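Local coordinates for protein creatinine amidohydrolase (Nostoc punctiforme PCC 73102, PDB 3NO4) that probably hydrolyses carbon-nitrogen bonds in linear amides, as a metal-dependent member of the creatininase superfamily, at residues 107-110 with 111-115; 252-255 with 256-260; 186-189 with 190-193. One frame throughout, in Å; residues are numbered along the deposited sequence.

Contact 1: residues 107-110 with 111-115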
loop_
_atom_site.group_PDB
_atom_site.type_symbol
_atom_site.label_atom_id
_atom_site.label_comp_id
_atom_site.label_asym_id
_atom_site.label_seq_id
_atom_site.Cartn_x
_atom_site.Cartn_y
_atom_site.Cartn_z
ATOM N N VAL A 107 -10.791 0.314 -4.070
ATOM C CA VAL A 107 -11.931 0.939 -4.670
ATOM C C VAL A 107 -13.216 0.473 -3.983
ATOM O O VAL A 107 -13.988 1.320 -3.533
ATOM C CB VAL A 107 -11.988 0.733 -6.220
ATOM C CG1 VAL A 107 -13.363 1.124 -6.814
ATOM C CG2 VAL A 107 -10.822 1.501 -6.886
ATOM N N VAL A 108 -13.417 -0.857 -3.870
ATOM C CA VAL A 108 -14.614 -1.405 -3.220
ATOM C C VAL A 108 -14.699 -0.956 -1.738
ATOM O O VAL A 108 -15.759 -0.549 -1.242
ATOM C CB VAL A 108 -14.694 -2.948 -3.322
ATOM C CG1 VAL A 108 -15.819 -3.503 -2.427
ATOM C CG2 VAL A 108 -14.898 -3.358 -4.804
ATOM N N ARG A 109 -13.557 -0.969 -1.073
ATOM C CA ARG A 109 -13.472 -0.517 0.323
ATOM C C ARG A 109 -13.933 0.928 0.461
ATOM O O ARG A 109 -14.755 1.212 1.324
ATOM C CB ARG A 109 -12.047 -0.654 0.847
ATOM C CG ARG A 109 -11.974 -0.642 2.374
ATOM C CD ARG A 109 -10.564 -0.518 2.829
ATOM N NE ARG A 109 -10.216 0.875 3.021
ATOM C CZ ARG A 109 -9.131 1.324 3.676
ATOM N NH1 ARG A 109 -8.226 0.476 4.204
ATOM N NH2 ARG A 109 -8.963 2.655 3.842
ATOM N N ASP A 110 -13.445 1.803 -0.425
ATOM C CA ASP A 110 -13.848 3.215 -0.440
ATOM C C ASP A 110 -15.337 3.405 -0.725
ATOM O O ASP A 110 -15.987 4.203 -0.042
ATOM C CB ASP A 110 -13.008 4.006 -1.453
ATOM C CG ASP A 110 -11.546 4.223 -1.000
ATOM O OD1 ASP A 110 -11.212 3.907 0.177
ATOM O OD2 ASP A 110 -10.724 4.714 -1.825
ATOM N N TYR A 111 -15.876 2.707 -1.732
ATOM C CA TYR A 111 -17.300 2.833 -2.088
ATOM C C TYR A 111 -18.176 2.434 -0.900
ATOM O O TYR A 111 -19.062 3.204 -0.499
ATOM C CB TYR A 111 -17.686 1.888 -3.245
ATOM C CG TYR A 111 -17.443 2.352 -4.658
ATOM C CD1 TYR A 111 -16.230 2.949 -5.042
ATOM C CD2 TYR A 111 -18.396 2.131 -5.633
ATOM C CE1 TYR A 111 -15.999 3.345 -6.375
ATOM C CE2 TYR A 111 -18.188 2.520 -6.970
ATOM C CZ TYR A 111 -16.982 3.084 -7.345
ATOM O OH TYR A 111 -16.793 3.466 -8.674
ATOM N N VAL A 112 -17.900 1.232 -0.347
ATOM C CA VAL A 112 -18.720 0.652 0.698
ATOM C C VAL A 112 -18.611 1.448 1.985
ATOM O O VAL A 112 -19.625 1.675 2.649
ATOM C CB VAL A 112 -18.458 -0.878 0.928
ATOM C CG1 VAL A 112 -19.295 -1.386 2.092
ATOM C CG2 VAL A 112 -18.750 -1.672 -0.366
ATOM N N THR A 113 -17.409 1.927 2.323
ATOM C CA THR A 113 -17.244 2.750 3.541
ATOM C C THR A 113 -18.065 4.040 3.493
ATOM O O THR A 113 -18.735 4.369 4.483
ATOM C CB THR A 113 -15.764 3.020 3.892
ATOM O OG1 THR A 113 -15.083 1.763 3.930
ATOM C CG2 THR A 113 -15.644 3.701 5.286
ATOM N N CYS A 114 -18.011 4.756 2.353
ATOM C CA CYS A 114 -18.753 6.008 2.195
ATOM C C CYS A 114 -20.250 5.745 2.388
ATOM O O CYS A 114 -20.892 6.417 3.186
ATOM C CB CYS A 114 -18.515 6.625 0.813
ATOM S SG CYS A 114 -16.873 7.265 0.522
ATOM N N LEU A 115 -20.772 4.751 1.681
ATOM C CA LEU A 115 -22.208 4.435 1.694
ATOM C C LEU A 115 -22.685 3.806 2.990
ATOM O O LEU A 115 -23.803 4.121 3.450
ATOM C CB LEU A 115 -22.623 3.585 0.473
ATOM C CG LEU A 115 -22.498 4.342 -0.851
ATOM C CD1 LEU A 115 -22.305 3.411 -2.045
ATOM C CD2 LEU A 115 -23.677 5.325 -1.039
#

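Contact 2: residues 252-255 with 256-260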
loop_
_atom_site.group_PDB
_atom_site.type_symbol
_atom_site.label_atom_id
_atom_site.label_comp_id
_atom_site.label_asym_id
_atom_site.label_seq_id
_atom_site.Cartn_x
_atom_site.Cartn_y
_atom_site.Cartn_z
ATOM N N ALA A 252 -32.320 -12.931 -16.961
ATOM C CA ALA A 252 -31.383 -12.398 -15.991
ATOM C C ALA A 252 -32.066 -11.412 -15.019
ATOM O O ALA A 252 -31.813 -11.473 -13.803
ATOM C CB ALA A 252 -30.134 -11.719 -16.695
ATOM N N VAL A 253 -32.932 -10.540 -15.545
ATOM C CA VAL A 253 -33.630 -9.538 -14.717
ATOM C C VAL A 253 -34.606 -10.233 -13.769
ATOM O O VAL A 253 -34.657 -9.887 -12.594
ATOM C CB VAL A 253 -34.289 -8.438 -15.573
ATOM C CG1 VAL A 253 -35.263 -7.534 -14.751
ATOM C CG2 VAL A 253 -33.177 -7.610 -16.240
ATOM N N LYS A 254 -35.302 -11.258 -14.247
ATOM C CA LYS A 254 -36.259 -11.974 -13.405
ATOM C C LYS A 254 -35.573 -12.720 -12.267
ATOM O O LYS A 254 -36.003 -12.637 -11.114
ATOM C CB LYS A 254 -37.089 -12.970 -14.236
ATOM C CG LYS A 254 -38.081 -13.750 -13.414
ATOM C CD LYS A 254 -39.058 -14.539 -14.300
ATOM C CE LYS A 254 -39.862 -15.531 -13.442
ATOM N NZ LYS A 254 -41.057 -15.984 -14.179
ATOM N N GLU A 255 -34.525 -13.461 -12.609
ATOM C CA GLU A 255 -33.821 -14.255 -11.635
ATOM C C GLU A 255 -33.058 -13.377 -10.608
ATOM O O GLU A 255 -33.110 -13.670 -9.411
ATOM C CB GLU A 255 -32.890 -15.247 -12.312
ATOM C CG GLU A 255 -32.525 -16.373 -11.360
ATOM C CD GLU A 255 -31.858 -17.542 -12.020
ATOM O OE1 GLU A 255 -32.367 -18.035 -13.049
ATOM O OE2 GLU A 255 -30.833 -17.981 -11.462
ATOM N N LEU A 256 -32.386 -12.319 -11.066
ATOM C CA LEU A 256 -31.669 -11.413 -10.154
ATOM C C LEU A 256 -32.548 -10.418 -9.353
ATOM O O LEU A 256 -32.092 -9.911 -8.328
ATOM C CB LEU A 256 -30.536 -10.673 -10.891
ATOM C CG LEU A 256 -29.440 -11.599 -11.463
ATOM C CD1 LEU A 256 -28.216 -10.761 -11.911
ATOM C CD2 LEU A 256 -28.999 -12.669 -10.454
ATOM N N SER A 257 -33.782 -10.150 -9.814
ATOM C CA SER A 257 -34.778 -9.440 -9.032
ATOM C C SER A 257 -35.177 -10.287 -7.822
ATOM O O SER A 257 -35.253 -9.766 -6.698
ATOM C CB SER A 257 -36.022 -9.080 -9.885
ATOM O OG SER A 257 -35.655 -8.112 -10.865
ATOM N N ASN A 258 -35.443 -11.582 -8.048
ATOM C CA ASN A 258 -35.711 -12.510 -6.946
ATOM C C ASN A 258 -34.496 -12.576 -6.007
ATOM O O ASN A 258 -34.635 -12.469 -4.789
ATOM C CB ASN A 258 -36.135 -13.894 -7.467
ATOM C CG ASN A 258 -37.567 -13.906 -8.016
ATOM O OD1 ASN A 258 -38.456 -13.224 -7.495
ATOM N ND2 ASN A 258 -37.790 -14.677 -9.068
ATOM N N GLY A 259 -33.299 -12.704 -6.573
ATOM C CA GLY A 259 -32.086 -12.754 -5.764
ATOM C C GLY A 259 -31.810 -11.510 -4.907
ATOM O O GLY A 259 -31.409 -11.622 -3.748
ATOM N N TYR A 260 -32.046 -10.333 -5.480
ATOM C CA TYR A 260 -31.929 -9.082 -4.739
ATOM C C TYR A 260 -32.947 -9.012 -3.599
ATOM O O TYR A 260 -32.602 -8.601 -2.484
ATOM C CB TYR A 260 -32.096 -7.868 -5.652
ATOM C CG TYR A 260 -32.116 -6.589 -4.874
ATOM C CD1 TYR A 260 -30.938 -6.007 -4.466
ATOM C CD2 TYR A 260 -33.340 -5.999 -4.454
ATOM C CE1 TYR A 260 -30.944 -4.840 -3.717
ATOM C CE2 TYR A 260 -33.336 -4.835 -3.680
ATOM C CZ TYR A 260 -32.155 -4.264 -3.342
ATOM O OH TYR A 260 -32.116 -3.117 -2.589
#

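Contact 3: residues 186-189 with 190-193. With NI (nickel (II) ion), chain D.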
loop_
_atom_site.group_PDB
_atom_site.type_symbol
_atom_site.label_atom_id
_atom_site.label_comp_id
_atom_site.label_asym_id
_atom_site.label_seq_id
_atom_site.Cartn_x
_atom_site.Cartn_y
_atom_site.Cartn_z
ATOM N N HIS A 186 -15.526 -17.404 -22.911
ATOM C CA HIS A 186 -15.261 -15.989 -23.110
ATOM C C HIS A 186 -15.608 -15.578 -24.551
ATOM O O HIS A 186 -15.359 -16.323 -25.494
ATOM C CB HIS A 186 -13.791 -15.649 -22.746
ATOM C CG HIS A 186 -13.483 -14.197 -22.908
ATOM N ND1 HIS A 186 -13.844 -13.255 -21.976
ATOM C CD2 HIS A 186 -12.956 -13.514 -23.948
ATOM C CE1 HIS A 186 -13.494 -12.056 -22.417
ATOM N NE2 HIS A 186 -12.939 -12.185 -23.606
ATOM N N ALA A 187 -16.200 -14.390 -24.687
ATOM C CA ALA A 187 -16.787 -13.899 -25.929
ATOM C C ALA A 187 -17.876 -14.895 -26.329
ATOM O O ALA A 187 -17.854 -15.427 -27.421
ATOM C CB ALA A 187 -15.713 -13.707 -27.032
ATOM N N THR A 188 -18.774 -15.174 -25.385
ATOM C CA THR A 188 -19.774 -16.213 -25.539
ATOM C C THR A 188 -20.925 -15.678 -26.411
ATOM O O THR A 188 -21.208 -14.484 -26.372
ATOM C CB THR A 188 -20.379 -16.698 -24.195
ATOM O OG1 THR A 188 -21.161 -15.655 -23.598
ATOM C CG2 THR A 188 -19.317 -17.207 -23.231
ATOM N N PRO A 189 -21.574 -16.542 -27.201
ATOM C CA PRO A 189 -22.769 -16.064 -27.920
ATOM C C PRO A 189 -23.858 -15.488 -27.015
ATOM O O PRO A 189 -24.505 -14.522 -27.424
ATOM C CB PRO A 189 -23.237 -17.288 -28.721
ATOM C CG PRO A 189 -22.452 -18.440 -28.225
ATOM C CD PRO A 189 -21.209 -17.900 -27.624
ATOM N N SER A 190 -24.005 -15.996 -25.788
ATOM C CA SER A 190 -25.036 -15.421 -24.877
ATOM C C SER A 190 -24.794 -13.943 -24.515
ATOM O O SER A 190 -25.709 -13.109 -24.640
ATOM C CB SER A 190 -25.281 -16.286 -23.623
ATOM O OG SER A 190 -24.149 -16.366 -22.801
ATOM N N GLU A 191 -23.573 -13.615 -24.114
ATOM C CA GLU A 191 -23.252 -12.247 -23.719
ATOM C C GLU A 191 -23.216 -11.309 -24.931
ATOM O O GLU A 191 -23.676 -10.185 -24.831
ATOM C CB GLU A 191 -21.936 -12.164 -22.934
ATOM C CG GLU A 191 -20.629 -12.390 -23.741
ATOM C CD GLU A 191 -19.393 -12.424 -22.867
ATOM O OE1 GLU A 191 -19.361 -11.668 -21.861
ATOM O OE2 GLU A 191 -18.450 -13.197 -23.144
ATOM N N VAL A 192 -22.687 -11.800 -26.064
ATOM C CA VAL A 192 -22.701 -11.045 -27.300
ATOM C C VAL A 192 -24.163 -10.817 -27.741
ATOM O O VAL A 192 -24.504 -9.691 -28.087
ATOM C CB VAL A 192 -21.781 -11.668 -28.403
ATOM C CG1 VAL A 192 -21.911 -10.863 -29.708
ATOM C CG2 VAL A 192 -20.293 -11.675 -27.902
ATOM N N ALA A 193 -25.023 -11.833 -27.655
ATOM C CA ALA A 193 -26.476 -11.660 -27.919
ATOM C C ALA A 193 -27.059 -10.497 -27.110
ATOM O O ALA A 193 -27.693 -9.608 -27.690
ATOM C CB ALA A 193 -27.266 -12.943 -27.645
HETATM NI NI NI D . -17.516 -11.196 -21.027
HETATM O O HOH W 1 -16.616 -13.032 -20.733
#

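Contact 1: residues 107-110 with 111-115
Arg109 O is gripped twice by one residue a helical turn further on: Thr113 OG1 donates to it at 2.7 Å and Thr113 N at 2.9 Å. The two donors come from opposite faces of the carbonyl plane, the hydroxyl standing 35° out of it. Thr113 can do this because OG1 lies beside its own backbone N (chi1 -52°), which turns the hydroxyl back along the helix. Ordinary i to i+4 bonds flank the site, Val112 N to Val108 O at 2.9 Å among them. On another side of helix 101-118, Val107 and Tyr111 run side by side, and CG1 of Val107 meets the ring at CE1, 3.5 Å away. The ring also meets Phe42 edge-to-face, Ile82, and Val84 of the second subunit. Replacing Tyr111 with an alanine would probably leave Val107 CG1 and Phe42 without their aromatic partner and open a gap beside the subunit interface. Val108 CG1 and Val112 CG2 touch at 4.0 Å. Asp110 turns its carboxylate to the second subunit, where OD1 makes a salt bridge with Arg100 and OD2 a hydrogen bond with Thr103. Chemistry thus divides the helix surface: Val108 and Val112 pack on helix 132-150 of their own chain, Val107, Asp110 and Tyr111 meet the second subunit, and the Thr113 hydroxyl bonds the backbone one turn back, at Arg109 O.

Contact 2: residues 252-255 with 256-260
Ser257 reaches back one turn to Val253, and each of its side-chain atoms meets something there. CB lies 3.1 Å from Val253 O; at the tip, OG donates to the same oxygen at 2.7 Å and passes CG1 of Val253 at 3.9 Å. The torsion explains the reach: OG is anti to the serine's carbonyl carbon (chi1 -68°), hence beside its backbone N and facing the preceding turn. Val253 O is therefore gripped twice, since Ser257 N also donates to it at 2.9 Å, from the opposite face of the carbonyl plane. This is the most bent of the four backbone bonds between the segments, with an angle of 146° at its hydrogen, against 161° for Leu256 N to Ala252 O. The hydroxyl makes the familiar serine-to-backbone bond of an alpha-helix, here within the long helix 242-265 near the C-terminus, and the Ser257 side packs on Ala73 and Thr74 of helix 58-74. Leu256 leaves the helix in another direction: its CB and CG both lie 3.3 Å from Ala252 O, and the side chain goes on to Tyr124 and Ile126 of strand 122-127, so the helix packs on the parallel sheet. Glu255 is extended, and its carboxylate reaches the start of helix 169-179, where OE1 bonds Ser170 OG and OE2 bonds Gly169 N.

Contact 3: residues 186-189 with 190-193
The His186 ring and the Glu191 carboxylate are the flat groups here, joined across water 1. The imidazole stacks on His90 and meets the ring of His50 with their planes about 35° apart; at its edge, NE2 bonds Gln49 O and ND1 gives a weak bond to water 1. Of the carboxylate oxygens, OE1 binds the nickel ion at 2.1 Å, while OE2 takes the backbone N-H of Thr188 at 3.0 Å on its anti lone pair, the one turned away from OE1, with a fairly straight 164° at the hydrogen. Water 1 also donates to OE2, and it is itself a ligand of the metal. Thr188 crosses Glu191 at about a right angle, OG1 lying 3.3 Å from the glutamate CG. In Glu191, CG sits between the backbone N and the carbonyl carbon (chi1 72°), a crowded position that swings the otherwise extended chain back over the residues before the helix. Thr188 is the N-cap, and its carbonyl O receives Val192 N at 3.1 Å, the first helical turn that Ala193 N continues by bonding Pro189 O. The carboxylate is thus fixed in rotation by metal, water and a backbone N-H together. With His50 and Asp59 completing the protein ligands, this is the metal site of a creatininase-family enzyme, built where a loop enters helix 189-198; nickel, the ion in this crystal, probably occupies a place that zinc fills in the family.

How the contacts relate
All three contacts are local ones, and they follow one another along the chain in the order 1, 3, 2. Contact 3 alone holds a nickel ligand. Contact 2 comes nearer to contact 3 than contact 1 does, with centres 20 Å apart and nearest atoms about 9 Å, and the side chain of Ala252 still lies about 13 Å from the metal. The two are linked through the fold: helix 242-265, which carries contact 2, packs by Phe248 and His244 on helix 189-198. Contact 1 lies across the chain's centre from contact 3, their centres 31 Å apart, and faces a second subunit, whereas no other chain touches contacts 2 and 3. Strand 122-127 lies between contacts 1 and 2, receiving Val112 and Leu115 from one and Leu256 from the other.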